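Local atomic coordinates of beta-glucuronidase (uncultured Clostridium sp., PDB entry 6U7J), a protein that hydrolyses beta-D-glucuronides as a gut microbial family 2 glycoside hydrolase and probably helps to reactivate estrogens from their glucuronides. Residues Pro194-Val203 against Leu267-Leu278. Sequence-based numbering, arbitrary orientation.
Sequences PKEYIEDISV and LDIYFGQDHYTL
Ile201 and Ile198 fill the tightly packed part of this contact. The CD1 methyl of Ile201 lies 3.6 Å from Ile269 CD1, the two side chains meeting tip to tip, and 3.5 Å from Tyr276 CD1, which it approaches obliquely. With CG1 beside the backbone N (chi1 -52°), the other branch, CG2, is directed to Leu267 CD2 at 3.6 Å and to Leu278 CD2. Ile198 sends its CD1 to Ile269 CG2, 3.5 Å away, and against Tyr276 CB, while its CG1 slides past Phe271 CB. Strand 198-203 runs at 149° to strand 267-271, with the axes 9.7 Å apart and no backbone hydrogen bonds between the segments, as expected for facing sheets of a beta sandwich. This is the immunoglobulin-like domain of family 2 glycoside hydrolases, in which hairpin 267-278, closed by a type II' turn, packs against the edge strand of the three-stranded sheet. One polar bond crosses: Ile198 N donates to Asp274 OD2 (2.7 Å, 168°), nearly in line with the carboxylate C-O bond. OD2 also forms a salt bridge with Arg19, and OD1 accepts from His275 N, so both oxygens are held. Pro194 CG packs 3.8 Å from Asp274 CA, against the turn backbone. The packing thins at exposed Glu196, whose CB stays 4.2 Å from Phe271 CE2 while its carboxylate pairs with Lys225, and at Gln273, whose side chain leads away beyond CB and whose O accepts from Arg87 of a neighbouring subunit.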
ATOM      1  N   PRO B 194     -54.259  12.794   5.125  1.00 40.51           N
ATOM      2  CA  PRO B 194     -55.682  13.080   4.896  1.00 41.55           C
ATOM      3  C   PRO B 194     -55.886  13.730   3.534  1.00 42.29           C
ATOM      4  O   PRO B 194     -54.968  14.326   2.958  1.00 35.95           O
ATOM      5  CB  PRO B 194     -56.043  14.044   6.034  1.00 44.04           C
ATOM      6  CG  PRO B 194     -55.029  13.760   7.114  1.00 41.08           C
ATOM      7  CD  PRO B 194     -53.769  13.404   6.380  1.00 39.85           C
ATOM      8  N   LYS B 195     -57.117  13.610   3.011  1.00 39.61           N
ATOM      9  CA  LYS B 195     -57.402  14.163   1.688  1.00 38.60           C
ATOM     10  C   LYS B 195     -57.419  15.689   1.682  1.00 39.02           C
ATOM     11  O   LYS B 195     -57.215  16.297   0.625  1.00 39.38           O
ATOM     12  CB  LYS B 195     -58.724  13.615   1.156  1.00 40.75           C
ATOM     13  CG  LYS B 195     -58.749  12.106   1.062  1.00 42.81           C
ATOM     14  CD  LYS B 195     -59.324  11.623  -0.257  1.00 44.20           C
ATOM     15  CE  LYS B 195     -59.063  10.120  -0.440  1.00 48.60           C
ATOM     16  NZ  LYS B 195     -60.007   9.471  -1.405  1.00 50.85           N
ATOM     17  N   GLU B 196     -57.637  16.323   2.825  1.00 37.59           N
ATOM     18  CA  GLU B 196     -57.452  17.763   2.951  1.00 45.46           C
ATOM     19  C   GLU B 196     -56.209  17.974   3.799  1.00 39.36           C
ATOM     20  O   GLU B 196     -56.173  17.539   4.956  1.00 38.95           O
ATOM     21  CB  GLU B 196     -58.675  18.442   3.575  1.00 42.44           C
ATOM     22  CG  GLU B 196     -60.007  18.045   2.929  1.00 47.58           C
ATOM     23  CD  GLU B 196     -61.161  18.985   3.317  1.00 54.68           C
ATOM     24  OE1 GLU B 196     -62.026  19.265   2.450  1.00 47.05           O
ATOM     25  OE2 GLU B 196     -61.202  19.435   4.490  1.00 55.69           O
ATOM     26  N   TYR B 197     -55.200  18.638   3.234  1.00 41.65           N
ATOM     27  CA  TYR B 197     -53.858  18.496   3.778  1.00 37.76           C
ATOM     28  C   TYR B 197     -52.987  19.703   3.455  1.00 40.56           C
ATOM     29  O   TYR B 197     -53.245  20.468   2.515  1.00 41.31           O
ATOM     30  CB  TYR B 197     -53.189  17.236   3.225  1.00 36.62           C
ATOM     31  CG  TYR B 197     -52.845  17.371   1.763  1.00 38.74           C
ATOM     32  CD1 TYR B 197     -53.798  17.105   0.781  1.00 38.65           C
ATOM     33  CD2 TYR B 197     -51.573  17.773   1.359  1.00 37.74           C
ATOM     34  CE1 TYR B 197     -53.493  17.223  -0.555  1.00 40.14           C
ATOM     35  CE2 TYR B 197     -51.259  17.901   0.018  1.00 36.95           C
ATOM     36  CZ  TYR B 197     -52.221  17.630  -0.933  1.00 41.15           C
ATOM     37  OH  TYR B 197     -51.919  17.749  -2.268  1.00 41.30           O
ATOM     38  N   ILE B 198     -51.899  19.808   4.213  1.00 38.97           N
ATOM     39  CA  ILE B 198     -50.920  20.872   4.044  1.00 38.24           C
ATOM     40  C   ILE B 198     -49.993  20.512   2.886  1.00 39.60           C
ATOM     41  O   ILE B 198     -49.332  19.466   2.910  1.00 43.14           O
ATOM     42  CB  ILE B 198     -50.135  21.095   5.343  1.00 38.96           C
ATOM     43  CG1 ILE B 198     -51.099  21.487   6.469  1.00 38.62           C
ATOM     44  CG2 ILE B 198     -49.054  22.142   5.147  1.00 36.77           C
ATOM     45  CD1 ILE B 198     -50.637  21.048   7.849  1.00 35.79           C
ATOM     46  N   GLU B 199     -49.942  21.386   1.872  1.00 37.43           N
ATOM     47  CA  GLU B 199     -49.149  21.188   0.661  1.00 40.38           C
ATOM     48  C   GLU B 199     -47.748  21.799   0.751  1.00 43.80           C
ATOM     49  O   GLU B 199     -46.766  21.154   0.369  1.00 42.20           O
ATOM     50  CB  GLU B 199     -49.868  21.787  -0.552  1.00 41.74           C
ATOM     51  CG  GLU B 199     -51.310  21.334  -0.742  1.00 45.77           C
ATOM     52  CD  GLU B 199     -51.968  21.965  -1.972  1.00 48.84           C
ATOM     53  OE1 GLU B 199     -51.682  23.137  -2.280  1.00 51.12           O
ATOM     54  OE2 GLU B 199     -52.761  21.280  -2.646  1.00 55.02           O
ATOM     55  N   ASP B 200     -47.637  23.043   1.216  1.00 40.69           N
ATOM     56  CA  ASP B 200     -46.371  23.763   1.166  1.00 40.71           C
ATOM     57  C   ASP B 200     -46.267  24.725   2.344  1.00 41.67           C
ATOM     58  O   ASP B 200     -47.266  25.300   2.783  1.00 42.09           O
ATOM     59  CB  ASP B 200     -46.231  24.527  -0.153  1.00 42.15           C
ATOM     60  CG  ASP B 200     -44.800  24.930  -0.447  1.00 46.01           C
ATOM     61  OD1 ASP B 200     -43.925  24.696   0.415  1.00 42.09           O
ATOM     62  OD2 ASP B 200     -44.548  25.481  -1.543  1.00 49.97           O
ATOM     63  N   ILE B 201     -45.042  24.891   2.846  1.00 36.94           N
ATOM     64  CA  ILE B 201     -44.714  25.799   3.939  1.00 36.46           C
ATOM     65  C   ILE B 201     -43.463  26.571   3.554  1.00 41.26           C
ATOM     66  O   ILE B 201     -42.460  25.966   3.155  1.00 39.54           O
ATOM     67  CB  ILE B 201     -44.451  25.054   5.262  1.00 41.08           C
ATOM     68  CG1 ILE B 201     -45.578  24.093   5.619  1.00 35.63           C
ATOM     69  CG2 ILE B 201     -44.168  26.046   6.403  1.00 37.15           C
ATOM     70  CD1 ILE B 201     -45.153  23.108   6.701  1.00 35.94           C
ATOM     71  N   SER B 202     -43.500  27.893   3.706  1.00 40.86           N
ATOM     72  CA  SER B 202     -42.310  28.731   3.593  1.00 42.29           C
ATOM     73  C   SER B 202     -42.145  29.576   4.848  1.00 44.85           C
ATOM     74  O   SER B 202     -43.105  30.214   5.304  1.00 45.00           O
ATOM     75  CB  SER B 202     -42.372  29.627   2.357  1.00 36.09           C
ATOM     76  OG  SER B 202     -42.741  28.878   1.225  1.00 40.13           O
ATOM     77  N   VAL B 203     -40.932  29.575   5.400  1.00 39.18           N
ATOM     78  CA  VAL B 203     -40.582  30.359   6.583  1.00 37.66           C
ATOM     79  C   VAL B 203     -39.396  31.248   6.244  1.00 45.17           C
ATOM     80  O   VAL B 203     -38.430  30.792   5.618  1.00 41.01           O
ATOM     81  CB  VAL B 203     -40.258  29.463   7.793  1.00 38.09           C
ATOM     82  CG1 VAL B 203     -40.097  30.299   9.052  1.00 39.93           C
ATOM     83  CG2 VAL B 203     -41.351  28.415   7.988  1.00 43.03           C
ATOM     84  N   LEU B 267     -42.330  24.838  13.503  1.00 42.89           N
ATOM     85  CA  LEU B 267     -43.632  25.303  13.028  1.00 42.53           C
ATOM     86  C   LEU B 267     -44.583  24.113  13.079  1.00 41.37           C
ATOM     87  O   LEU B 267     -44.506  23.208  12.248  1.00 40.87           O
ATOM     88  CB  LEU B 267     -43.525  25.883  11.622  1.00 38.64           C
ATOM     89  CG  LEU B 267     -44.680  26.806  11.192  1.00 46.22           C
ATOM     90  CD1 LEU B 267     -44.816  27.999  12.143  1.00 41.69           C
ATOM     91  CD2 LEU B 267     -44.537  27.296   9.746  1.00 38.98           C
ATOM     92  N   ASP B 268     -45.473  24.105  14.072  1.00 41.42           N
ATOM     93  CA  ASP B 268     -46.350  22.978  14.370  1.00 39.57           C
ATOM     94  C   ASP B 268     -47.766  23.345  13.943  1.00 47.02           C
ATOM     95  O   ASP B 268     -48.373  24.259  14.520  1.00 42.82           O
ATOM     96  CB  ASP B 268     -46.281  22.644  15.858  1.00 39.57           C
ATOM     97  CG  ASP B 268     -46.924  21.307  16.214  1.00 45.13           C
ATOM     98  OD1 ASP B 268     -46.970  20.375  15.372  1.00 38.69           O
ATOM     99  OD2 ASP B 268     -47.370  21.190  17.379  1.00 48.06           O
ATOM    100  N   ILE B 269     -48.287  22.633  12.944  1.00 37.23           N
ATOM    101  CA  ILE B 269     -49.463  23.051  12.192  1.00 38.91           C
ATOM    102  C   ILE B 269     -50.536  21.974  12.281  1.00 45.60           C
ATOM    103  O   ILE B 269     -50.264  20.792  12.026  1.00 42.98           O
ATOM    104  CB  ILE B 269     -49.110  23.325  10.720  1.00 42.19           C
ATOM    105  CG1 ILE B 269     -47.925  24.287  10.627  1.00 39.53           C
ATOM    106  CG2 ILE B 269     -50.318  23.841   9.956  1.00 38.67           C
ATOM    107  CD1 ILE B 269     -47.364  24.445   9.218  1.00 35.59           C
ATOM    108  N   TYR B 270     -51.761  22.390  12.607  1.00 43.50           N
ATOM    109  CA  TYR B 270     -52.928  21.518  12.616  1.00 41.49           C
ATOM    110  C   TYR B 270     -53.969  22.060  11.643  1.00 42.10           C
ATOM    111  O   TYR B 270     -54.360  23.228  11.727  1.00 44.25           O
ATOM    112  CB  TYR B 270     -53.516  21.402  14.022  1.00 40.72           C
ATOM    113  CG  TYR B 270     -52.621  20.672  15.005  1.00 42.85           C
ATOM    114  CD1 TYR B 270     -51.597  21.337  15.673  1.00 42.91           C
ATOM    115  CD2 TYR B 270     -52.810  19.321  15.269  1.00 42.51           C
ATOM    116  CE1 TYR B 270     -50.774  20.666  16.572  1.00 42.45           C
ATOM    117  CE2 TYR B 270     -52.009  18.652  16.161  1.00 39.86           C
ATOM    118  CZ  TYR B 270     -50.995  19.326  16.811  1.00 42.53           C
ATOM    119  OH  TYR B 270     -50.200  18.639  17.703  1.00 48.05           O
ATOM    120  N   PHE B 271     -54.417  21.208  10.724  1.00 42.72           N
ATOM    121  CA  PHE B 271     -55.325  21.617   9.652  1.00 45.46           C
ATOM    122  C   PHE B 271     -56.317  20.474   9.446  1.00 45.60           C
ATOM    123  O   PHE B 271     -55.992  19.468   8.806  1.00 43.82           O
ATOM    124  CB  PHE B 271     -54.559  21.951   8.373  1.00 38.04           C
ATOM    125  CG  PHE B 271     -55.437  22.296   7.195  1.00 44.50           C
ATOM    126  CD1 PHE B 271     -56.090  23.522   7.128  1.00 45.68           C
ATOM    127  CD2 PHE B 271     -55.599  21.398   6.146  1.00 43.68           C
ATOM    128  CE1 PHE B 271     -56.891  23.850   6.033  1.00 49.13           C
ATOM    129  CE2 PHE B 271     -56.398  21.712   5.048  1.00 42.60           C
ATOM    130  CZ  PHE B 271     -57.054  22.940   4.996  1.00 48.75           C
ATOM    131  N   GLY B 272     -57.510  20.627  10.009  1.00 39.34           N
ATOM    132  CA  GLY B 272     -58.532  19.603   9.886  1.00 40.25           C
ATOM    133  C   GLY B 272     -58.114  18.314  10.564  1.00 43.57           C
ATOM    134  O   GLY B 272     -57.892  18.261  11.775  1.00 46.61           O
ATOM    135  N   GLN B 273     -58.010  17.249   9.784  1.00 47.83           N
ATOM    136  CA  GLN B 273     -57.430  16.012  10.280  1.00 46.16           C
ATOM    137  C   GLN B 273     -55.913  15.969  10.116  1.00 44.68           C
ATOM    138  O   GLN B 273     -55.271  15.102  10.716  1.00 47.78           O
ATOM    139  CB  GLN B 273     -58.064  14.813   9.570  1.00 46.84           C
ATOM    140  CG  GLN B 273     -59.547  14.595   9.911  1.00 51.65           C
ATOM    141  CD  GLN B 273     -59.749  14.234  11.374  1.00 60.98           C
ATOM    142  OE1 GLN B 273     -59.413  13.127  11.810  1.00 62.79           O
ATOM    143  NE2 GLN B 273     -60.280  15.179  12.149  1.00 65.61           N
ATOM    144  N   ASP B 274     -55.331  16.886   9.342  1.00 41.37           N
ATOM    145  CA  ASP B 274     -53.909  16.868   9.023  1.00 40.53           C
ATOM    146  C   ASP B 274     -53.063  17.471  10.145  1.00 39.80           C
ATOM    147  O   ASP B 274     -53.552  18.188  11.020  1.00 42.10           O
ATOM    148  CB  ASP B 274     -53.638  17.632   7.723  1.00 39.98           C
ATOM    149  CG  ASP B 274     -52.288  17.281   7.115  1.00 42.25           C
ATOM    150  OD1 ASP B 274     -51.662  16.323   7.628  1.00 41.39           O
ATOM    151  OD2 ASP B 274     -51.856  17.948   6.140  1.00 39.43           O
ATOM    152  N   HIS B 275     -51.765  17.187  10.088  1.00 38.86           N
ATOM    153  CA  HIS B 275     -50.792  17.699  11.045  1.00 40.28           C
ATOM    154  C   HIS B 275     -49.421  17.677  10.371  1.00 40.53           C
ATOM    155  O   HIS B 275     -49.088  16.715   9.667  1.00 41.40           O
ATOM    156  CB  HIS B 275     -50.803  16.857  12.336  1.00 36.33           C
ATOM    157  CG  HIS B 275     -49.820  17.298  13.378  1.00 39.95           C
ATOM    158  ND1 HIS B 275     -49.372  16.457  14.376  1.00 38.99           N
ATOM    159  CD2 HIS B 275     -49.207  18.489  13.588  1.00 41.37           C
ATOM    160  CE1 HIS B 275     -48.530  17.113  15.159  1.00 38.98           C
ATOM    161  NE2 HIS B 275     -48.405  18.344  14.697  1.00 38.39           N
ATOM    162  N   TYR B 276     -48.649  18.751  10.552  1.00 37.49           N
ATOM    163  CA  TYR B 276     -47.293  18.825  10.017  1.00 41.78           C
ATOM    164  C   TYR B 276     -46.436  19.688  10.928  1.00 42.08           C
ATOM    165  O   TYR B 276     -46.868  20.768  11.339  1.00 41.51           O
ATOM    166  CB  TYR B 276     -47.242  19.405   8.596  1.00 34.20           C
ATOM    167  CG  TYR B 276     -45.919  19.097   7.904  1.00 38.66           C
ATOM    168  CD1 TYR B 276     -44.795  19.895   8.115  1.00 40.24           C
ATOM    169  CD2 TYR B 276     -45.783  17.980   7.073  1.00 39.99           C
ATOM    170  CE1 TYR B 276     -43.570  19.609   7.498  1.00 36.82           C
ATOM    171  CE2 TYR B 276     -44.557  17.680   6.454  1.00 38.38           C
ATOM    172  CZ  TYR B 276     -43.463  18.503   6.670  1.00 37.81           C
ATOM    173  OH  TYR B 276     -42.259  18.231   6.067  1.00 35.83           O
ATOM    174  N   THR B 277     -45.215  19.225  11.205  1.00 40.63           N
ATOM    175  CA  THR B 277     -44.266  19.902  12.090  1.00 40.09           C
ATOM    176  C   THR B 277     -42.945  20.129  11.357  1.00 41.72           C
ATOM    177  O   THR B 277     -42.199  19.177  11.093  1.00 40.51           O
ATOM    178  CB  THR B 277     -44.035  19.085  13.360  1.00 41.14           C
ATOM    179  OG1 THR B 277     -45.294  18.811  13.976  1.00 44.22           O
ATOM    180  CG2 THR B 277     -43.136  19.842  14.333  1.00 39.94           C
ATOM    181  N   LEU B 278     -42.647  21.392  11.054  1.00 41.06           N
ATOM    182  CA  LEU B 278     -41.458  21.773  10.302  1.00 39.24           C
ATOM    183  C   LEU B 278     -40.418  22.384  11.229  1.00 40.44           C
ATOM    184  O   LEU B 278     -40.688  23.433  11.837  1.00 37.75           O
ATOM    185  CB  LEU B 278     -41.831  22.769   9.203  1.00 39.48           C
ATOM    186  CG  LEU B 278     -40.666  23.303   8.372  1.00 41.27           C
ATOM    187  CD1 LEU B 278     -40.191  22.254   7.356  1.00 39.13           C
ATOM    188  CD2 LEU B 278     -41.068  24.578   7.669  1.00 38.12           C
TER